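Local coordinates for protein macrophage receptor MARCO (Mus musculus, PDB 2OY3) that probably serves as a class A scavenger receptor of macrophages, its scavenger receptor cysteine-rich domain probably recognising polyanionic ligands such as bacterial surfaces and modified lipoproteins, at residues G27-D32 against D67-R72; Q5-M10 against T40-M45; W34-A39 against G51-S56. All blocks are in the same frame, centred on the assembly; numbering follows the deposited sequence.

Interaction 1. Residues G27-D32 against D67-R72; sequences GTICDD and DNVNCR. With MG (magnesium ion), chain B; MG (magnesium ion), chain C.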
loop_
_atom_site.group_PDB
_atom_site.type_symbol
_atom_site.label_atom_id
_atom_site.label_comp_id
_atom_site.label_asym_id
_atom_site.label_seq_id
_atom_site.Cartn_x
_atom_site.Cartn_y
_atom_site.Cartn_z
ATOM N N GLY A 27 -2.489 8.489 4.195
ATOM C CA GLY A 27 -1.110 8.556 3.755
ATOM C C GLY A 27 -0.794 7.521 2.727
ATOM O O GLY A 27 -1.611 6.644 2.431
ATOM N N THR A 28 0.418 7.581 2.198
ATOM C CA THR A 28 0.790 6.654 1.118
ATOM C C THR A 28 1.779 5.552 1.566
ATOM O O THR A 28 2.208 5.507 2.727
ATOM C CB THR A 28 1.306 7.434 -0.105
ATOM O OG1 THR A 28 2.515 8.108 0.277
ATOM C CG2 THR A 28 0.225 8.448 -0.568
ATOM N N ILE A 29 2.149 4.681 0.636
ATOM C CA ILE A 29 3.004 3.548 0.911
ATOM C C ILE A 29 4.148 3.594 -0.085
ATOM O O ILE A 29 3.957 3.420 -1.308
ATOM C CB ILE A 29 2.241 2.209 0.785
ATOM C CG1 ILE A 29 1.040 2.170 1.784
ATOM C CG2 ILE A 29 3.214 1.000 0.945
ATOM C CD1 ILE A 29 0.092 0.946 1.616
ATOM N N CYS A 30 5.354 3.789 0.430
ATOM C CA CYS A 30 6.515 3.718 -0.462
ATOM C C CYS A 30 6.719 2.306 -1.048
ATOM O O CYS A 30 6.464 1.298 -0.387
ATOM C CB CYS A 30 7.774 4.200 0.258
ATOM S SG CYS A 30 9.178 4.252 -0.871
ATOM N N ASP A 31 7.178 2.263 -2.297
ATOM C CA ASP A 31 7.218 1.039 -3.102
ATOM C C ASP A 31 8.500 0.187 -2.875
ATOM O O ASP A 31 8.654 -0.856 -3.487
ATOM C CB ASP A 31 6.967 1.361 -4.597
ATOM C CG ASP A 31 8.192 2.031 -5.298
ATOM O OD1 ASP A 31 9.261 2.165 -4.665
ATOM O OD2 ASP A 31 8.068 2.414 -6.489
ATOM N N ASP A 32 9.410 0.641 -2.007
ATOM C CA ASP A 32 10.595 -0.185 -1.691
ATOM C C ASP A 32 10.151 -1.575 -1.204
ATOM O O ASP A 32 9.535 -1.704 -0.142
ATOM C CB ASP A 32 11.513 0.483 -0.674
ATOM C CG ASP A 32 12.067 1.832 -1.177
ATOM O OD1 ASP A 32 12.421 1.950 -2.380
ATOM O OD2 ASP A 32 12.164 2.772 -0.366
ATOM N N ASP A 67 6.842 1.954 4.434
ATOM C CA ASP A 67 7.922 1.683 3.495
ATOM C C ASP A 67 8.342 0.267 3.815
ATOM O O ASP A 67 8.137 -0.191 4.954
ATOM C CB ASP A 67 9.076 2.668 3.747
ATOM C CG ASP A 67 10.142 2.642 2.646
ATOM O OD1 ASP A 67 9.921 2.049 1.568
ATOM O OD2 ASP A 67 11.214 3.241 2.868
ATOM N N ASN A 68 8.882 -0.440 2.826
ATOM C CA ASN A 68 9.430 -1.770 3.047
ATOM C C ASN A 68 8.431 -2.746 3.659
ATOM O O ASN A 68 8.731 -3.387 4.681
ATOM C CB ASN A 68 10.699 -1.674 3.926
ATOM C CG ASN A 68 11.775 -0.829 3.274
ATOM O OD1 ASN A 68 12.375 -1.227 2.274
ATOM N ND2 ASN A 68 11.988 0.359 3.806
ATOM N N VAL A 69 7.235 -2.797 3.080
ATOM C CA VAL A 69 6.203 -3.729 3.520
ATOM C C VAL A 69 6.604 -5.164 3.131
ATOM O O VAL A 69 7.047 -5.398 2.020
ATOM C CB VAL A 69 4.804 -3.365 2.936
ATOM C CG1 VAL A 69 3.746 -4.367 3.419
ATOM C CG2 VAL A 69 4.407 -1.938 3.322
ATOM N N ASN A 70 6.470 -6.098 4.074
ATOM C CA ASN A 70 6.948 -7.475 3.912
ATOM C C ASN A 70 5.849 -8.497 4.312
ATOM O O ASN A 70 6.071 -9.339 5.191
ATOM C CB ASN A 70 8.244 -7.729 4.739
ATOM C CG ASN A 70 9.259 -6.572 4.660
ATOM O OD1 ASN A 70 9.771 -6.230 3.575
ATOM N ND2 ASN A 70 9.543 -5.959 5.814
ATOM N N CYS A 71 4.678 -8.416 3.671
ATOM C CA CYS A 71 3.617 -9.416 3.848
ATOM C C CYS A 71 4.029 -10.767 3.303
ATOM O O CYS A 71 4.694 -10.855 2.259
ATOM C CB CYS A 71 2.314 -9.002 3.134
ATOM S SG CYS A 71 1.589 -7.448 3.686
ATOM N N ARG A 72 3.581 -11.821 3.981
ATOM C CA ARG A 72 3.721 -13.177 3.452
ATOM C C ARG A 72 2.737 -13.404 2.306
ATOM O O ARG A 72 3.004 -14.199 1.414
ATOM C CB ARG A 72 3.574 -14.230 4.563
ATOM C CG ARG A 72 4.524 -14.014 5.755
ATOM C CD ARG A 72 6.037 -14.166 5.436
ATOM N NE ARG A 72 6.862 -13.776 6.589
ATOM C CZ ARG A 72 7.599 -12.660 6.668
ATOM N NH1 ARG A 72 7.669 -11.805 5.648
ATOM N NH2 ARG A 72 8.285 -12.398 7.773
HETATM MG MG MG B . 13.370 3.492 -3.549
HETATM MG MG MG C . 7.463 -6.773 0.249
HETATM O O HOH W 1 6.836 -1.314 0.514
HETATM O O HOH W 2 11.529 3.532 -4.765
HETATM O O HOH W 3 12.819 4.792 -2.102
HETATM O O HOH W 4 15.240 3.162 -2.388
HETATM O O HOH W 5 14.372 5.108 -4.798
HETATM O O HOH W 6 13.861 1.980 -5.077
#
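The backbones of Cys30 and Asp67 come within 4.7 Å at their CA atoms and those of Asp32 and Asn68 within 5.1 Å, just beyond Ile29 of strand 25-29, where the chain runs beside the loop that follows strand 64-66 in the scavenger receptor cysteine-rich (SRCR) fold. Water 1 links the two backbones, gripped by three hydrogen bonds: it donates to the carbonyl oxygens of Cys30 and Asp32 and accepts from Val69 N at 3.0 Å. Next to it, Asn68 CA directs a C-H at Asp32 O, 3.2 Å away. Towards the strand the contact is apolar: Ile29 CG2 meets Val69 CG2, the side chains crossing at about a right angle. Val69 O binds the magnesium ion of chain C together with Asp33 O and Asp38.

On the acidic side two carboxylates come close. With CG of Asp67 anti to the backbone N (chi1 -169°), its OD1 is carried over Cys30 CB and to 3.0 Å from Asp32 OD2, the carboxylate planes 46° apart. The magnesium ion of chain B and water 3, which donates to Asp32 OD2, may ease this closeness, as might a proton held between the acids. Both acidic side chains also touch Cys91, the disulfide partner of Cys30. Asp32 OD1 binds the chain B ion at 2.2 Å; five waters complete its shell, and water 2 donates to Asp31 OD1.

Interaction 2. Residues Q5-M10 against T40-M45; sequences QRVRIM and TVFCRM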
loop_
_atom_site.group_PDB
_atom_site.type_symbol
_atom_site.label_atom_id
_atom_site.label_comp_id
_atom_site.label_asym_id
_atom_site.label_seq_id
_atom_site.Cartn_x
_atom_site.Cartn_y
_atom_site.Cartn_z
ATOM N N GLN A 5 -8.470 0.208 11.049
ATOM C CA GLN A 5 -7.557 -0.318 9.986
ATOM C C GLN A 5 -8.115 -0.084 8.555
ATOM O O GLN A 5 -8.573 -1.017 7.877
ATOM C CB GLN A 5 -7.217 -1.792 10.258
ATOM C CG GLN A 5 -6.463 -2.001 11.585
ATOM C CD GLN A 5 -6.181 -3.475 11.909
ATOM O OE1 GLN A 5 -5.837 -3.810 13.046
ATOM N NE2 GLN A 5 -6.332 -4.357 10.918
ATOM N N ARG A 6 -8.056 1.176 8.118
ATOM C CA ARG A 6 -8.677 1.635 6.873
ATOM C C ARG A 6 -7.658 1.809 5.747
ATOM O O ARG A 6 -6.555 2.360 5.963
ATOM C CB ARG A 6 -9.402 2.972 7.093
ATOM C CG ARG A 6 -10.925 2.884 7.310
ATOM C CD ARG A 6 -11.628 2.263 6.105
ATOM N NE ARG A 6 -13.076 2.199 6.285
ATOM C CZ ARG A 6 -13.717 1.251 6.966
ATOM N NH1 ARG A 6 -13.045 0.263 7.553
ATOM N NH2 ARG A 6 -15.042 1.297 7.066
ATOM N N VAL A 7 -8.043 1.313 4.570
ATOM C CA VAL A 7 -7.258 1.437 3.329
ATOM C C VAL A 7 -8.149 1.903 2.162
ATOM O O VAL A 7 -9.381 1.768 2.207
ATOM C CB VAL A 7 -6.442 0.148 2.984
ATOM C CG1 VAL A 7 -5.463 -0.205 4.112
ATOM C CG2 VAL A 7 -7.377 -1.081 2.601
ATOM N N ARG A 8 -7.540 2.473 1.127
ATOM C CA ARG A 8 -8.302 2.868 -0.043
ATOM C C ARG A 8 -7.407 2.853 -1.273
ATOM O O ARG A 8 -6.192 2.945 -1.140
ATOM C CB ARG A 8 -8.952 4.259 0.146
ATOM C CG ARG A 8 -7.974 5.438 0.124
ATOM C CD ARG A 8 -8.597 6.707 0.651
ATOM N NE ARG A 8 -7.690 7.841 0.457
ATOM C CZ ARG A 8 -8.034 9.109 0.657
ATOM N NH1 ARG A 8 -9.261 9.397 1.098
ATOM N NH2 ARG A 8 -7.151 10.082 0.425
ATOM N N ILE A 9 -8.025 2.768 -2.453
ATOM C CA ILE A 9 -7.326 2.816 -3.746
ATOM C C ILE A 9 -7.698 4.150 -4.404
ATOM O O ILE A 9 -8.884 4.458 -4.540
ATOM C CB ILE A 9 -7.763 1.637 -4.649
ATOM C CG1 ILE A 9 -7.319 0.290 -4.044
ATOM C CG2 ILE A 9 -7.299 1.834 -6.106
ATOM C CD1 ILE A 9 -7.968 -0.938 -4.692
ATOM N N MET A 10 -6.692 4.937 -4.802
ATOM C CA MET A 10 -6.900 6.250 -5.424
ATOM C C MET A 10 -6.262 6.261 -6.834
ATOM O O MET A 10 -5.056 6.039 -6.981
ATOM C CB MET A 10 -6.278 7.376 -4.548
ATOM C CG MET A 10 -6.778 7.480 -3.091
ATOM S SD MET A 10 -8.541 7.613 -2.977
ATOM C CE MET A 10 -8.921 9.200 -3.733
ATOM N N THR A 40 -1.565 -8.211 -2.751
ATOM C CA THR A 40 -2.632 -9.185 -2.485
ATOM C C THR A 40 -3.321 -8.962 -1.118
ATOM O O THR A 40 -4.557 -8.885 -1.047
ATOM C CB THR A 40 -2.130 -10.634 -2.703
ATOM O OG1 THR A 40 -1.980 -10.845 -4.112
ATOM C CG2 THR A 40 -3.141 -11.680 -2.133
ATOM N N VAL A 41 -2.535 -8.832 -0.047
ATOM C CA VAL A 41 -3.062 -8.459 1.271
ATOM C C VAL A 41 -3.888 -7.168 1.186
ATOM O O VAL A 41 -5.011 -7.117 1.691
ATOM C CB VAL A 41 -1.927 -8.365 2.370
ATOM C CG1 VAL A 41 -2.454 -7.777 3.684
ATOM C CG2 VAL A 41 -1.314 -9.727 2.609
ATOM N N PHE A 42 -3.340 -6.139 0.521
ATOM C CA PHE A 42 -4.001 -4.846 0.424
ATOM C C PHE A 42 -5.362 -4.945 -0.323
ATOM O O PHE A 42 -6.368 -4.449 0.163
ATOM C CB PHE A 42 -3.055 -3.844 -0.265
ATOM C CG PHE A 42 -3.567 -2.429 -0.253
ATOM C CD1 PHE A 42 -3.210 -1.554 0.775
ATOM C CD2 PHE A 42 -4.450 -1.991 -1.246
ATOM C CE1 PHE A 42 -3.723 -0.258 0.801
ATOM C CE2 PHE A 42 -4.949 -0.698 -1.246
ATOM C CZ PHE A 42 -4.598 0.176 -0.212
ATOM N N CYS A 43 -5.362 -5.563 -1.502
ATOM C CA CYS A 43 -6.559 -5.760 -2.312
ATOM C C CYS A 43 -7.649 -6.570 -1.586
ATOM O O CYS A 43 -8.835 -6.275 -1.725
ATOM C CB CYS A 43 -6.214 -6.455 -3.640
ATOM S SG CYS A 43 -5.299 -5.351 -4.779
ATOM N N ARG A 44 -7.223 -7.582 -0.836
ATOM C CA ARG A 44 -8.142 -8.415 -0.060
ATOM C C ARG A 44 -8.851 -7.615 1.072
ATOM O O ARG A 44 -9.983 -7.941 1.451
ATOM C CB ARG A 44 -7.465 -9.692 0.442
ATOM C CG ARG A 44 -7.188 -10.723 -0.652
ATOM C CD ARG A 44 -6.311 -11.882 -0.122
ATOM N NE ARG A 44 -7.097 -12.734 0.778
ATOM C CZ ARG A 44 -7.968 -13.658 0.355
ATOM N NH1 ARG A 44 -8.160 -13.875 -0.955
ATOM N NH2 ARG A 44 -8.627 -14.392 1.251
ATOM N N MET A 45 -8.230 -6.537 1.561
ATOM C CA MET A 45 -8.907 -5.654 2.512
ATOM C C MET A 45 -10.059 -4.867 1.864
ATOM O O MET A 45 -10.959 -4.355 2.542
ATOM C CB MET A 45 -7.914 -4.681 3.180
ATOM C CG MET A 45 -6.867 -5.348 4.028
ATOM S SD MET A 45 -5.671 -4.150 4.673
ATOM C CE MET A 45 -6.629 -3.450 6.033
#
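This is an apolar strand-on-helix contact: Val7 and Ile9 of the first strand lie against Phe42 of helix 36-44 and Met45 close after it, where the helix packs against the sheet. The axes of the short segments 7-10 and 40-44 run nearly perpendicular, at 99°, and approach to 9.3 Å, so a few side chains fill the gap and no hydrogen bond crosses it.

Phe42 is the main bridge. With chi1 at -172° the ring swings away from the helix backbone N and reaches across to the strand, where Val7 slides past it in the opposite direction. Val7 CB stands 3.5 Å from Phe42 CE1, and the CG2 branch of the valine lies over one face, 4.1 Å above the plane and displaced to the rim. The ring's edge meets the strand backbone, Arg8 O lying in the ring plane 3.3 Å from Phe42 CZ, while Ile9 CG1 approaches Phe42 CE2 along the same rim.

As in other SRCR domains, the curved sheet cradles a helix; here Phe42 also touches Ala18, Ile29 and Val99 of three other strands, and Cys43 is tied to Cys101 by a disulfide. Towards the N-terminal end of the strand segment, the partner is Met45. Its side chain crosses that of Val7 at about a right angle, with Met45 CB 3.7 Å from Val7 CG2. A bend at chi3 (79°) brings Met45 CE alongside Val7 CG1 and to 3.6 Å from Gln5 O.

Interaction 3. Residues W34-A39 against G51-S56; sequences WDNNDA and GRALSS. With MG (magnesium ion), chain C.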
loop_
_atom_site.group_PDB
_atom_site.type_symbol
_atom_site.label_atom_id
_atom_site.label_comp_id
_atom_site.label_asym_id
_atom_site.label_seq_id
_atom_site.Cartn_x
_atom_site.Cartn_y
_atom_site.Cartn_z
ATOM N N TRP A 34 7.797 -3.414 -2.296
ATOM C CA TRP A 34 6.359 -3.639 -2.414
ATOM C C TRP A 34 6.166 -4.661 -3.537
ATOM O O TRP A 34 6.528 -4.411 -4.674
ATOM C CB TRP A 34 5.674 -2.303 -2.783
ATOM C CG TRP A 34 4.203 -2.355 -2.969
ATOM C CD1 TRP A 34 3.524 -2.323 -4.149
ATOM C CD2 TRP A 34 3.223 -2.396 -1.932
ATOM N NE1 TRP A 34 2.171 -2.377 -3.912
ATOM C CE2 TRP A 34 1.959 -2.416 -2.557
ATOM C CE3 TRP A 34 3.297 -2.472 -0.522
ATOM C CZ2 TRP A 34 0.756 -2.479 -1.831
ATOM C CZ3 TRP A 34 2.083 -2.525 0.212
ATOM C CH2 TRP A 34 0.848 -2.533 -0.439
ATOM N N ASP A 35 5.598 -5.819 -3.209
ATOM C CA ASP A 35 5.397 -6.840 -4.219
ATOM C C ASP A 35 3.969 -7.412 -4.215
ATOM O O ASP A 35 3.119 -6.962 -3.449
ATOM C CB ASP A 35 6.445 -7.940 -4.070
ATOM C CG ASP A 35 6.271 -8.799 -2.795
ATOM O OD1 ASP A 35 7.188 -9.630 -2.569
ATOM O OD2 ASP A 35 5.269 -8.695 -2.027
ATOM N N ASN A 36 3.754 -8.415 -5.052
ATOM C CA ASN A 36 2.430 -9.030 -5.238
ATOM C C ASN A 36 1.829 -9.574 -3.944
ATOM O O ASN A 36 0.631 -9.482 -3.750
ATOM C CB ASN A 36 2.479 -10.122 -6.307
ATOM C CG ASN A 36 2.727 -9.572 -7.725
ATOM O OD1 ASN A 36 2.686 -8.372 -7.971
ATOM N ND2 ASN A 36 3.013 -10.479 -8.661
ATOM N N ASN A 37 2.664 -10.110 -3.055
ATOM C CA ASN A 37 2.171 -10.547 -1.743
ATOM C C ASN A 37 1.559 -9.403 -0.947
ATOM O O ASN A 37 0.478 -9.558 -0.384
ATOM C CB ASN A 37 3.244 -11.300 -0.979
ATOM C CG ASN A 37 3.553 -12.637 -1.611
ATOM O OD1 ASN A 37 4.724 -13.016 -1.790
ATOM N ND2 ASN A 37 2.510 -13.325 -2.036
ATOM N N ASP A 38 2.237 -8.249 -0.958
ATOM C CA ASP A 38 1.740 -7.044 -0.303
ATOM C C ASP A 38 0.468 -6.540 -1.002
ATOM O O ASP A 38 -0.516 -6.207 -0.327
ATOM C CB ASP A 38 2.790 -5.924 -0.310
ATOM C CG ASP A 38 4.136 -6.383 0.225
ATOM O OD1 ASP A 38 4.165 -7.074 1.279
ATOM O OD2 ASP A 38 5.154 -6.082 -0.432
ATOM N N ALA A 39 0.509 -6.485 -2.342
ATOM C CA ALA A 39 -0.636 -5.999 -3.113
ATOM C C ALA A 39 -1.832 -6.911 -2.882
ATOM O O ALA A 39 -2.973 -6.452 -2.825
ATOM C CB ALA A 39 -0.309 -5.930 -4.622
ATOM N N GLY A 51 -3.948 -9.177 -5.770
ATOM C CA GLY A 51 -3.414 -7.941 -6.362
ATOM C C GLY A 51 -2.042 -8.171 -6.997
ATOM O O GLY A 51 -1.243 -9.024 -6.541
ATOM N N ARG A 52 -1.759 -7.364 -8.019
ATOM C CA ARG A 52 -0.427 -7.210 -8.571
ATOM C C ARG A 52 0.155 -5.881 -8.048
ATOM O O ARG A 52 -0.538 -4.868 -8.072
ATOM C CB ARG A 52 -0.509 -7.206 -10.101
ATOM C CG ARG A 52 0.844 -7.061 -10.809
ATOM C CD ARG A 52 0.740 -7.238 -12.332
ATOM N NE ARG A 52 -0.034 -6.192 -12.993
ATOM C CZ ARG A 52 0.484 -5.016 -13.361
ATOM N NH1 ARG A 52 -0.280 -4.097 -13.940
ATOM N NH2 ARG A 52 1.771 -4.764 -13.139
ATOM N N ALA A 53 1.391 -5.910 -7.552
ATOM C CA ALA A 53 2.118 -4.696 -7.137
ATOM C C ALA A 53 2.374 -3.737 -8.301
ATOM O O ALA A 53 2.874 -4.129 -9.369
ATOM C CB ALA A 53 3.435 -5.063 -6.457
ATOM N N LEU A 54 2.057 -2.464 -8.083
ATOM C CA LEU A 54 2.421 -1.406 -9.035
ATOM C C LEU A 54 3.519 -0.574 -8.376
ATOM O O LEU A 54 3.314 0.003 -7.298
ATOM C CB LEU A 54 1.213 -0.534 -9.384
ATOM C CG LEU A 54 -0.027 -1.271 -9.960
ATOM C CD1 LEU A 54 -1.112 -0.296 -10.474
ATOM C CD2 LEU A 54 0.379 -2.267 -11.055
ATOM N N SER A 55 4.703 -0.596 -8.968
ATOM C CA SER A 55 5.837 0.139 -8.410
ATOM C C SER A 55 5.758 1.550 -8.973
ATOM O O SER A 55 5.451 1.746 -10.164
ATOM C CB SER A 55 7.181 -0.540 -8.776
ATOM O OG SER A 55 7.247 -0.846 -10.157
ATOM N N SER A 56 6.026 2.530 -8.114
ATOM C CA SER A 56 6.046 3.941 -8.514
ATOM C C SER A 56 4.823 4.351 -9.310
ATOM O O SER A 56 4.942 4.900 -10.417
ATOM C CB SER A 56 7.353 4.292 -9.257
ATOM O OG SER A 56 8.391 4.464 -8.311
HETATM MG MG MG C . 7.463 -6.773 0.249
HETATM O O HOH W 7 6.487 -8.936 0.720
HETATM O O HOH W 8 4.003 -6.393 -9.813
HETATM O O HOH W 9 9.281 -7.151 1.194
#
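One direct hydrogen bond spans the contact: Ala53 N donates to Asn36 OD1 at 2.8 Å, with an N-H...O angle of 158° and the donor tilted 21° from the carbonyl plane. The same oxygen accepts from water 8, which also donates to Ala53 O, so the Asn36 amide reaches both polar groups of this strand residue.

Apolar contacts lie alongside. Ala53 CB presses on the turn into the helix, 3.3 Å from Asp35 C, and approaches Trp34 CD1 obliquely at 3.6 Å. Ala39 CB rests on the strand backbone, 3.4 Å from Ala53 N. The indole is held by its NE1 bond to Gly98 O and has Asp38 CB over one face, towards the rim.

Reciprocal bonds organise the helix start. Asp38 N donates to Asp35 OD2, and Asp35 N to Asp38 OD2 on the anti side, 26° out of the carboxylate plane. Asp38 OD2 also binds the magnesium ion of chain C at 2.5 Å, which probably eases its closeness to Asp35 OD2. Waters 7 and 9 and the carbonyl oxygens of Asp33 and Val69 are further ligands, and water 7 also lies between Asp35 OD2 and Asp38 OD1; a capping box thus doubles as the edge of a metal site in this SRCR domain.

How the interactions relate
From the N terminus, strand 7-11 is met first; interaction 2 brings helix 36-44 back to it, closing a loop that contains strands 15-22 and 25-29. Interaction 1 starts within that loop, near the end of strand 25-29, and closes beyond it at 67-72, so interactions 1 and 2 cross. Interaction 3, joining the helix start to strand 51-54, is nested inside the loop of interaction 1 and crosses interaction 2. The helix links all three: it supplies a segment to interactions 2 and 3, while Val41 packs on Cys71 of interaction 1. Interactions 1 and 3 further share the magnesium ion of chain C and probable hydrogen bonds, Cys71 N to Asp38 OD1 and Asp31 with Ser56.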